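Local coordinates for protein C-domain type II peptide synthetase (Streptomyces globisporus, PDB 4ZNM) that is a stand-alone condensation-domain protein of the nonribosomal peptide synthetase type, with the mixed alpha/beta fold of the CoA-dependent acyltransferase clan, at residues L238-V249 against S421-N431; H366-V374 against D408-I416. All coordinates share one frame; numbering follows the deposited sequence.

Contact 1: residues L238-V249 against S421-N431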
loop_
_atom_site.group_PDB
_atom_site.type_symbol
_atom_site.label_atom_id
_atom_site.label_comp_id
_atom_site.label_asym_id
_atom_site.label_seq_id
_atom_site.Cartn_x
_atom_site.Cartn_y
_atom_site.Cartn_z
ATOM N N LEU A 238 12.705 7.401 -20.802
ATOM C CA LEU A 238 11.287 7.460 -21.147
ATOM C C LEU A 238 10.518 8.156 -20.033
ATOM O O LEU A 238 10.927 8.119 -18.877
ATOM C CB LEU A 238 10.704 6.059 -21.392
ATOM C CG LEU A 238 11.297 5.245 -22.551
ATOM C CD1 LEU A 238 10.374 4.102 -22.923
ATOM C CD2 LEU A 238 11.590 6.098 -23.764
ATOM N N PRO A 239 9.387 8.782 -20.381
ATOM C CA PRO A 239 8.535 9.432 -19.375
ATOM C C PRO A 239 8.032 8.470 -18.301
ATOM O O PRO A 239 7.650 7.342 -18.586
ATOM C CB PRO A 239 7.370 9.976 -20.211
ATOM C CG PRO A 239 7.374 9.172 -21.470
ATOM C CD PRO A 239 8.821 8.896 -21.735
ATOM N N LYS A 240 8.034 8.945 -17.064
ATOM C CA LYS A 240 7.558 8.192 -15.928
ATOM C C LYS A 240 6.075 7.819 -16.043
ATOM O O LYS A 240 5.213 8.662 -16.301
ATOM C CB LYS A 240 7.773 9.008 -14.666
ATOM C CG LYS A 240 7.394 8.312 -13.359
ATOM C CD LYS A 240 8.313 7.119 -13.070
ATOM C CE LYS A 240 7.817 6.314 -11.844
ATOM N NZ LYS A 240 7.905 7.103 -10.594
ATOM N N GLY A 241 5.778 6.569 -15.753
ATOM C CA GLY A 241 4.415 6.123 -15.587
ATOM C C GLY A 241 4.406 4.819 -14.821
ATOM O O GLY A 241 5.406 4.104 -14.808
ATOM N N THR A 242 3.294 4.526 -14.162
ATOM C CA THR A 242 3.143 3.262 -13.472
ATOM C C THR A 242 1.847 2.589 -13.916
ATOM O O THR A 242 0.782 3.200 -13.894
ATOM C CB THR A 242 3.139 3.462 -11.965
ATOM O OG1 THR A 242 4.349 4.135 -11.568
ATOM C CG2 THR A 242 3.028 2.163 -11.242
ATOM N N ALA A 243 1.967 1.324 -14.301
ATOM C CA ALA A 243 0.825 0.513 -14.673
ATOM C C ALA A 243 0.631 -0.535 -13.601
ATOM O O ALA A 243 1.548 -0.840 -12.844
ATOM C CB ALA A 243 1.027 -0.129 -16.014
ATOM N N TRP A 244 -0.573 -1.078 -13.549
ATOM C CA TRP A 244 -0.968 -2.024 -12.540
ATOM C C TRP A 244 -1.719 -3.165 -13.205
ATOM O O TRP A 244 -2.589 -2.932 -14.065
ATOM C CB TRP A 244 -1.849 -1.360 -11.486
ATOM C CG TRP A 244 -1.155 -0.318 -10.691
ATOM C CD1 TRP A 244 -1.020 1.018 -10.995
ATOM C CD2 TRP A 244 -0.481 -0.510 -9.439
ATOM N NE1 TRP A 244 -0.318 1.654 -9.995
ATOM C CE2 TRP A 244 0.029 0.740 -9.044
ATOM C CE3 TRP A 244 -0.256 -1.620 -8.622
ATOM C CZ2 TRP A 244 0.718 0.906 -7.875
ATOM C CZ3 TRP A 244 0.438 -1.442 -7.468
ATOM C CH2 TRP A 244 0.922 -0.192 -7.101
ATOM N N GLN A 245 -1.353 -4.395 -12.841
ATOM C CA GLN A 245 -2.111 -5.584 -13.245
ATOM C C GLN A 245 -2.740 -6.179 -12.005
ATOM O O GLN A 245 -2.072 -6.371 -10.993
ATOM C CB GLN A 245 -1.213 -6.593 -13.965
ATOM C CG GLN A 245 -0.809 -6.073 -15.366
ATOM C CD GLN A 245 0.043 -7.039 -16.162
ATOM O OE1 GLN A 245 -0.105 -8.262 -16.047
ATOM N NE2 GLN A 245 0.956 -6.487 -16.982
ATOM N N ARG A 246 -4.033 -6.461 -12.089
ATOM C CA ARG A 246 -4.812 -6.906 -10.930
ATOM C C ARG A 246 -4.987 -8.390 -11.010
ATOM O O ARG A 246 -5.079 -8.921 -12.096
ATOM C CB ARG A 246 -6.185 -6.263 -10.905
ATOM C CG ARG A 246 -6.194 -4.848 -11.339
ATOM C CD ARG A 246 -5.729 -3.934 -10.252
ATOM N NE ARG A 246 -5.869 -2.567 -10.735
ATOM C CZ ARG A 246 -5.318 -1.513 -10.160
ATOM N NH1 ARG A 246 -4.577 -1.661 -9.073
ATOM N NH2 ARG A 246 -5.506 -0.327 -10.692
ATOM N N PHE A 247 -5.012 -9.060 -9.877
ATOM C CA PHE A 247 -5.269 -10.491 -9.864
ATOM C C PHE A 247 -5.951 -10.878 -8.565
ATOM O O PHE A 247 -6.038 -10.082 -7.621
ATOM C CB PHE A 247 -3.973 -11.284 -10.048
ATOM C CG PHE A 247 -3.003 -11.119 -8.933
ATOM C CD1 PHE A 247 -2.097 -10.085 -8.948
ATOM C CD2 PHE A 247 -2.986 -12.007 -7.867
ATOM C CE1 PHE A 247 -1.176 -9.922 -7.918
ATOM C CE2 PHE A 247 -2.044 -11.858 -6.834
ATOM C CZ PHE A 247 -1.153 -10.809 -6.864
ATOM N N ALA A 248 -6.450 -12.105 -8.536
ATOM C CA ALA A 248 -7.168 -12.629 -7.377
ATOM C C ALA A 248 -6.768 -14.067 -7.194
ATOM O O ALA A 248 -6.598 -14.810 -8.170
ATOM C CB ALA A 248 -8.618 -12.522 -7.561
ATOM N N VAL A 249 -6.578 -14.465 -5.949
ATOM C CA VAL A 249 -6.267 -15.844 -5.712
ATOM C C VAL A 249 -7.603 -16.554 -5.591
ATOM O O VAL A 249 -8.357 -16.341 -4.640
ATOM C CB VAL A 249 -5.364 -16.020 -4.514
ATOM C CG1 VAL A 249 -4.966 -17.477 -4.370
ATOM C CG2 VAL A 249 -4.135 -15.203 -4.714
ATOM N N SER A 421 -10.258 -15.012 1.190
ATOM C CA SER A 421 -9.903 -14.632 -0.176
ATOM C C SER A 421 -8.785 -13.581 -0.280
ATOM O O SER A 421 -8.544 -12.812 0.656
ATOM C CB SER A 421 -11.137 -14.113 -0.896
ATOM O OG SER A 421 -10.947 -14.238 -2.289
HETATM N N MSE A 422 -8.131 -13.539 -1.440
HETATM C CA MSE A 422 -7.041 -12.607 -1.676
HETATM C C MSE A 422 -7.164 -11.865 -2.991
HETATM O O MSE A 422 -7.495 -12.438 -4.028
HETATM C CB MSE A 422 -5.686 -13.313 -1.663
HETATM C CG MSE A 422 -5.153 -13.624 -0.282
HETATM SE SE MSE A 422 -4.562 -15.484 -0.121
HETATM C CE MSE A 422 -6.269 -16.272 -0.494
ATOM N N ALA A 423 -6.834 -10.584 -2.927
ATOM C CA ALA A 423 -6.833 -9.717 -4.091
ATOM C C ALA A 423 -5.462 -9.065 -4.199
ATOM O O ALA A 423 -4.929 -8.549 -3.215
ATOM C CB ALA A 423 -7.911 -8.668 -3.985
ATOM N N GLY A 424 -4.889 -9.088 -5.391
ATOM C CA GLY A 424 -3.546 -8.572 -5.567
ATOM C C GLY A 424 -3.399 -7.570 -6.691
ATOM O O GLY A 424 -4.219 -7.516 -7.618
ATOM N N SER A 425 -2.312 -6.808 -6.603
ATOM C CA SER A 425 -1.866 -5.902 -7.647
ATOM C C SER A 425 -0.367 -6.019 -7.851
ATOM O O SER A 425 0.403 -6.197 -6.891
ATOM C CB SER A 425 -2.211 -4.466 -7.292
ATOM O OG SER A 425 -3.605 -4.241 -7.457
ATOM N N LEU A 426 0.018 -5.973 -9.117
ATOM C CA LEU A 426 1.399 -5.938 -9.519
ATOM C C LEU A 426 1.584 -4.648 -10.283
ATOM O O LEU A 426 0.979 -4.461 -11.351
ATOM C CB LEU A 426 1.754 -7.132 -10.396
ATOM C CG LEU A 426 3.175 -7.131 -10.972
ATOM C CD1 LEU A 426 4.277 -6.989 -9.915
ATOM C CD2 LEU A 426 3.364 -8.420 -11.756
ATOM N N GLY A 427 2.378 -3.745 -9.710
ATOM C CA GLY A 427 2.606 -2.451 -10.321
ATOM C C GLY A 427 4.052 -2.334 -10.778
ATOM O O GLY A 427 4.974 -2.860 -10.141
ATOM N N TYR A 428 4.258 -1.592 -11.861
ATOM C CA TYR A 428 5.580 -1.449 -12.423
ATOM C C TYR A 428 5.612 -0.153 -13.225
ATOM O O TYR A 428 4.570 0.382 -13.631
ATOM C CB TYR A 428 5.910 -2.637 -13.308
ATOM C CG TYR A 428 4.828 -2.890 -14.307
ATOM C CD1 TYR A 428 3.694 -3.590 -13.936
ATOM C CD2 TYR A 428 4.914 -2.432 -15.616
ATOM C CE1 TYR A 428 2.647 -3.822 -14.855
ATOM C CE2 TYR A 428 3.877 -2.674 -16.545
ATOM C CZ TYR A 428 2.745 -3.385 -16.146
ATOM O OH TYR A 428 1.675 -3.644 -17.019
ATOM N N ASN A 429 6.817 0.340 -13.447
ATOM C CA ASN A 429 7.009 1.579 -14.195
ATOM C C ASN A 429 7.082 1.254 -15.686
ATOM O O ASN A 429 7.926 0.467 -16.119
ATOM C CB ASN A 429 8.269 2.302 -13.778
ATOM C CG ASN A 429 8.333 2.651 -12.286
ATOM O OD1 ASN A 429 9.411 2.632 -11.691
ATOM N ND2 ASN A 429 7.216 3.020 -11.707
ATOM N N THR A 430 6.203 1.871 -16.462
ATOM C CA THR A 430 6.091 1.585 -17.890
ATOM C C THR A 430 7.264 2.148 -18.682
ATOM O O THR A 430 7.501 1.749 -19.828
ATOM C CB THR A 430 4.765 2.145 -18.438
ATOM O OG1 THR A 430 4.601 3.496 -18.009
ATOM C CG2 THR A 430 3.616 1.363 -17.895
ATOM N N ASN A 431 8.030 3.044 -18.069
ATOM C CA ASN A 431 9.301 3.474 -18.659
ATOM C C ASN A 431 10.433 2.433 -18.470
ATOM O O ASN A 431 11.553 2.646 -18.920
ATOM C CB ASN A 431 9.737 4.812 -18.067
ATOM C CG ASN A 431 9.662 4.831 -16.567
ATOM O OD1 ASN A 431 8.624 4.539 -16.000
ATOM N ND2 ASN A 431 10.754 5.187 -15.915
HETATM O O HOH W 1 13.572 4.585 -19.535
HETATM O O HOH W 2 12.946 6.299 -17.393
HETATM O O HOH W 3 5.808 5.519 -19.433
HETATM O O HOH W 4 -1.179 -2.925 -17.133
#
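Gln245 and Tyr428 meet on one face of an antiparallel strand pair, 242-249 against 422-429. The Gln245 amide gives NE2 to Tyr428 OH at 2.9 Å, with the hydroxyl in the amide plane and that plane nearly perpendicular to the phenol ring. Asp435 receives both partners, its backbone O taking Gln245 NE2 and its carboxylate holding Tyr428 OH; a water also donates to the hydroxyl. On the same face, Gly424 CA makes a CH-pi contact over the Phe247 ring, 3.6 Å from its centroid. On the other face Ser425 OG accepts from Arg246 NH1 at 3.2 Å, in the guanidinium plane, while Glu125 forms a salt bridge with NH2 and Leu398 O takes NE. Thr242 OG1 gets only a weak bond from Asn429 ND2; both turn mainly to Ile406, OG1 to its N and ND2 to its O. Gln245 N bonds Leu426 O and Leu426 N bonds Gln245 O, both at 2.8 Å, whereas Met422 N is buried without a partner. Two waters tie Leu238 to Asn431, and Thr430 N reaches Gly241 O at 2.9 Å. Gln245, Arg246, Thr242, Asn429 and Tyr428 thus also bond other chain parts, so the chemistry joins this edge strand to more than its partner.

Contact 2: residues H366-V374 against D408-I416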
loop_
_atom_site.group_PDB
_atom_site.type_symbol
_atom_site.label_atom_id
_atom_site.label_comp_id
_atom_site.label_asym_id
_atom_site.label_seq_id
_atom_site.Cartn_x
_atom_site.Cartn_y
_atom_site.Cartn_z
ATOM N N HIS A 366 18.468 -2.611 -13.907
ATOM C CA HIS A 366 17.639 -3.306 -12.909
ATOM C C HIS A 366 16.808 -2.349 -12.060
ATOM O O HIS A 366 17.135 -1.166 -11.955
ATOM C CB HIS A 366 18.492 -4.175 -11.970
ATOM C CG HIS A 366 19.348 -5.173 -12.689
ATOM N ND1 HIS A 366 19.021 -6.510 -12.789
ATOM C CD2 HIS A 366 20.512 -5.019 -13.355
ATOM C CE1 HIS A 366 19.950 -7.135 -13.487
ATOM N NE2 HIS A 366 20.866 -6.253 -13.841
ATOM N N GLN A 367 15.749 -2.896 -11.447
ATOM C CA GLN A 367 15.037 -2.231 -10.376
ATOM C C GLN A 367 14.747 -3.165 -9.221
ATOM O O GLN A 367 14.666 -4.385 -9.370
ATOM C CB GLN A 367 13.712 -1.661 -10.880
ATOM C CG GLN A 367 13.806 -0.465 -11.765
ATOM C CD GLN A 367 12.413 0.009 -12.197
ATOM O OE1 GLN A 367 11.689 -0.729 -12.851
ATOM N NE2 GLN A 367 12.028 1.225 -11.794
ATOM N N ILE A 368 14.529 -2.595 -8.060
ATOM C CA ILE A 368 14.167 -3.427 -6.952
ATOM C C ILE A 368 12.652 -3.650 -6.934
ATOM O O ILE A 368 11.874 -2.825 -7.414
ATOM C CB ILE A 368 14.648 -2.857 -5.634
ATOM C CG1 ILE A 368 14.064 -1.490 -5.370
ATOM C CG2 ILE A 368 16.165 -2.775 -5.614
ATOM C CD1 ILE A 368 13.617 -1.391 -3.951
ATOM N N SER A 369 12.271 -4.789 -6.380
ATOM C CA SER A 369 10.884 -5.106 -6.150
ATOM C C SER A 369 10.602 -5.224 -4.664
ATOM O O SER A 369 11.479 -5.542 -3.848
ATOM C CB SER A 369 10.496 -6.401 -6.863
ATOM O OG SER A 369 10.959 -7.514 -6.127
ATOM N N VAL A 370 9.362 -4.915 -4.334
ATOM C CA VAL A 370 8.837 -4.991 -2.988
ATOM C C VAL A 370 7.639 -5.951 -2.985
ATOM O O VAL A 370 6.815 -5.925 -3.895
ATOM C CB VAL A 370 8.380 -3.600 -2.496
ATOM C CG1 VAL A 370 7.859 -3.669 -1.095
ATOM C CG2 VAL A 370 9.516 -2.584 -2.552
ATOM N N PHE A 371 7.500 -6.729 -1.931
ATOM C CA PHE A 371 6.383 -7.657 -1.809
ATOM C C PHE A 371 5.697 -7.381 -0.480
ATOM O O PHE A 371 6.265 -7.638 0.567
ATOM C CB PHE A 371 6.883 -9.091 -1.911
ATOM C CG PHE A 371 5.787 -10.127 -2.131
ATOM C CD1 PHE A 371 5.067 -10.634 -1.073
ATOM C CD2 PHE A 371 5.525 -10.607 -3.399
ATOM C CE1 PHE A 371 4.064 -11.586 -1.278
ATOM C CE2 PHE A 371 4.530 -11.562 -3.621
ATOM C CZ PHE A 371 3.801 -12.053 -2.552
ATOM N N GLN A 372 4.490 -6.820 -0.531
ATOM C CA GLN A 372 3.819 -6.358 0.682
ATOM C C GLN A 372 2.431 -6.904 0.863
ATOM O O GLN A 372 1.707 -7.114 -0.089
ATOM C CB GLN A 372 3.723 -4.820 0.713
ATOM C CG GLN A 372 2.527 -4.172 0.078
ATOM C CD GLN A 372 2.421 -2.698 0.437
ATOM O OE1 GLN A 372 2.509 -1.845 -0.428
ATOM N NE2 GLN A 372 2.216 -2.399 1.718
ATOM N N ALA A 373 2.061 -7.051 2.122
ATOM C CA ALA A 373 0.679 -7.260 2.504
ATOM C C ALA A 373 0.100 -5.904 2.865
ATOM O O ALA A 373 0.696 -5.132 3.585
ATOM C CB ALA A 373 0.581 -8.246 3.689
ATOM N N VAL A 374 -1.072 -5.614 2.343
ATOM C CA VAL A 374 -1.806 -4.432 2.730
ATOM C C VAL A 374 -2.184 -4.538 4.194
ATOM O O VAL A 374 -2.733 -5.545 4.635
ATOM C CB VAL A 374 -3.071 -4.261 1.864
ATOM C CG1 VAL A 374 -3.879 -3.073 2.334
ATOM C CG2 VAL A 374 -2.699 -4.066 0.433
ATOM N N ASP A 408 10.108 4.176 -7.808
ATOM C CA ASP A 408 11.211 3.559 -8.573
ATOM C C ASP A 408 11.339 2.088 -8.241
ATOM O O ASP A 408 12.173 1.692 -7.452
ATOM C CB ASP A 408 12.533 4.304 -8.291
ATOM C CG ASP A 408 13.636 4.031 -9.342
ATOM O OD1 ASP A 408 13.543 3.067 -10.124
ATOM O OD2 ASP A 408 14.637 4.785 -9.355
ATOM N N GLY A 409 10.502 1.277 -8.861
ATOM C CA GLY A 409 10.561 -0.158 -8.656
ATOM C C GLY A 409 9.304 -0.902 -9.018
ATOM O O GLY A 409 8.403 -0.371 -9.679
ATOM N N VAL A 410 9.275 -2.157 -8.605
ATOM C CA VAL A 410 8.143 -3.055 -8.854
ATOM C C VAL A 410 7.479 -3.301 -7.512
ATOM O O VAL A 410 8.169 -3.494 -6.505
ATOM C CB VAL A 410 8.613 -4.368 -9.496
ATOM C CG1 VAL A 410 7.486 -5.351 -9.636
ATOM C CG2 VAL A 410 9.243 -4.087 -10.844
ATOM N N LEU A 411 6.154 -3.260 -7.467
ATOM C CA LEU A 411 5.483 -3.460 -6.210
ATOM C C LEU A 411 4.395 -4.535 -6.324
ATOM O O LEU A 411 3.495 -4.445 -7.166
ATOM C CB LEU A 411 4.887 -2.166 -5.719
ATOM C CG LEU A 411 4.045 -2.246 -4.460
ATOM C CD1 LEU A 411 4.919 -2.669 -3.341
ATOM C CD2 LEU A 411 3.426 -0.906 -4.149
ATOM N N TRP A 412 4.500 -5.552 -5.472
ATOM C CA TRP A 412 3.413 -6.520 -5.291
ATOM C C TRP A 412 2.662 -6.138 -4.045
ATOM O O TRP A 412 3.251 -5.986 -2.986
ATOM C CB TRP A 412 3.923 -7.943 -5.137
ATOM C CG TRP A 412 4.731 -8.477 -6.222
ATOM C CD1 TRP A 412 6.003 -8.140 -6.522
ATOM C CD2 TRP A 412 4.359 -9.513 -7.134
ATOM N NE1 TRP A 412 6.443 -8.881 -7.585
ATOM C CE2 TRP A 412 5.450 -9.733 -7.973
ATOM C CE3 TRP A 412 3.200 -10.273 -7.312
ATOM C CZ2 TRP A 412 5.423 -10.687 -9.000
ATOM C CZ3 TRP A 412 3.172 -11.202 -8.322
ATOM C CH2 TRP A 412 4.276 -11.410 -9.143
ATOM N N SER A 413 1.353 -6.000 -4.168
ATOM C CA SER A 413 0.493 -5.552 -3.078
ATOM C C SER A 413 -0.658 -6.556 -2.921
ATOM O O SER A 413 -1.514 -6.639 -3.799
ATOM C CB SER A 413 -0.036 -4.144 -3.378
ATOM O OG SER A 413 -0.867 -3.651 -2.336
ATOM N N ILE A 414 -0.648 -7.318 -1.824
ATOM C CA ILE A 414 -1.608 -8.388 -1.584
ATOM C C ILE A 414 -2.571 -8.008 -0.465
ATOM O O ILE A 414 -2.116 -7.785 0.661
ATOM C CB ILE A 414 -0.917 -9.694 -1.173
ATOM C CG1 ILE A 414 0.265 -10.023 -2.092
ATOM C CG2 ILE A 414 -1.918 -10.827 -1.132
ATOM C CD1 ILE A 414 -0.109 -10.326 -3.479
ATOM N N HIS A 415 -3.884 -7.988 -0.727
ATOM C CA HIS A 415 -4.851 -7.906 0.364
ATOM C C HIS A 415 -5.344 -9.298 0.726
ATOM O O HIS A 415 -5.850 -10.021 -0.115
ATOM C CB HIS A 415 -6.048 -7.011 0.015
ATOM C CG HIS A 415 -7.095 -6.993 1.078
ATOM N ND1 HIS A 415 -8.326 -7.602 0.926
ATOM C CD2 HIS A 415 -7.080 -6.482 2.331
ATOM C CE1 HIS A 415 -9.028 -7.448 2.033
ATOM N NE2 HIS A 415 -8.295 -6.773 2.902
ATOM N N ILE A 416 -5.215 -9.650 1.999
ATOM C CA ILE A 416 -5.595 -10.972 2.480
ATOM C C ILE A 416 -6.869 -10.833 3.303
ATOM O O ILE A 416 -6.880 -10.248 4.376
ATOM C CB ILE A 416 -4.461 -11.607 3.280
ATOM C CG1 ILE A 416 -3.269 -11.838 2.351
ATOM C CG2 ILE A 416 -4.914 -12.924 3.914
ATOM C CD1 ILE A 416 -1.966 -11.913 3.055
HETATM O O HOH W 5 9.024 -0.859 -12.311
HETATM O O HOH W 6 14.564 0.328 -8.189
HETATM O O HOH W 7 -3.612 -7.953 3.840
#
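Trp412 and Phe371 lie side by side on one face of a parallel strand pair, 366-373 beside 410-416, inside the mixed sheet of this condensation-domain fold. The Trp412 ring offers one face to Phe371 CD2 and CE2, with CD2 3.6 Å from Trp412 CG. The two planes are inclined by 35°. Phe371 gets there with CG anti to its backbone N (chi1 -166°), which lays the ring toward the neighbouring strand, where CZ also touches Ile414 CG1. At the edge of the indole, in its plane, stands Val370 O, 3.5 Å from Trp412 CD1; the same carbonyl accepts the backbone N of Trp412 at 2.8 Å. Tyr276 meets both aromatics, stacking on Phe371 and edge-to-face with Trp412, while Phe441 packs edge-to-face against the indole, so the pair sits in an aromatic cluster between the sheet and its helices.

Gln372 points to the opposite face. Its CG lies between the backbone N and the carbonyl carbon, and the chain then extends until OE1 rests 3.9 Å from both methyls, CD1 and CD2, of Leu411. Val370 CB packs on the same CD1. Backbone bonds alternate regularly down the pair, from Val410 N on Ile368 O to Val374 N on Ile414 O.

At the start of the pair, beside Gly409, a polar side chain takes over. Gln367 NE2 donates to Asp408 OD1 at 2.9 Å, nearly along the carboxylate's C-O axis; OD1 lies in the amide plane, although amide and carboxylate planes are 53° apart. NE2 also bonds Asn429 OD1. Arg234 forms a salt bridge with the other Asp408 oxygen, OD2, and one water bridges Gln367 OE1 and Gly409 O, 2.7 Å from each.

How the contacts relate
Contacts 1 and 2 are two seams of one five-stranded mixed sheet, their centres about 9 Å apart. Across it the order is 227-229, 366-373, 410-416, 422-429, 242-249, so contact 2 is inner and contact 1 joins the outermost strand 242-249. Along the chain contact 2 is nested within the loop closed by contact 1. Strands 410-416 and 422-429, consecutive in sequence, are antiparallel neighbours linking the seams: Ala423 O lies 2.8 Å from His415 N, and Leu426 CD1 packs 3.6 Å from Trp412 CE2. Gln367 of contact 2 also bonds Asn429 of contact 1. Chain parts distant in sequence are thereby brought into one continuous sheet within the condensation domain.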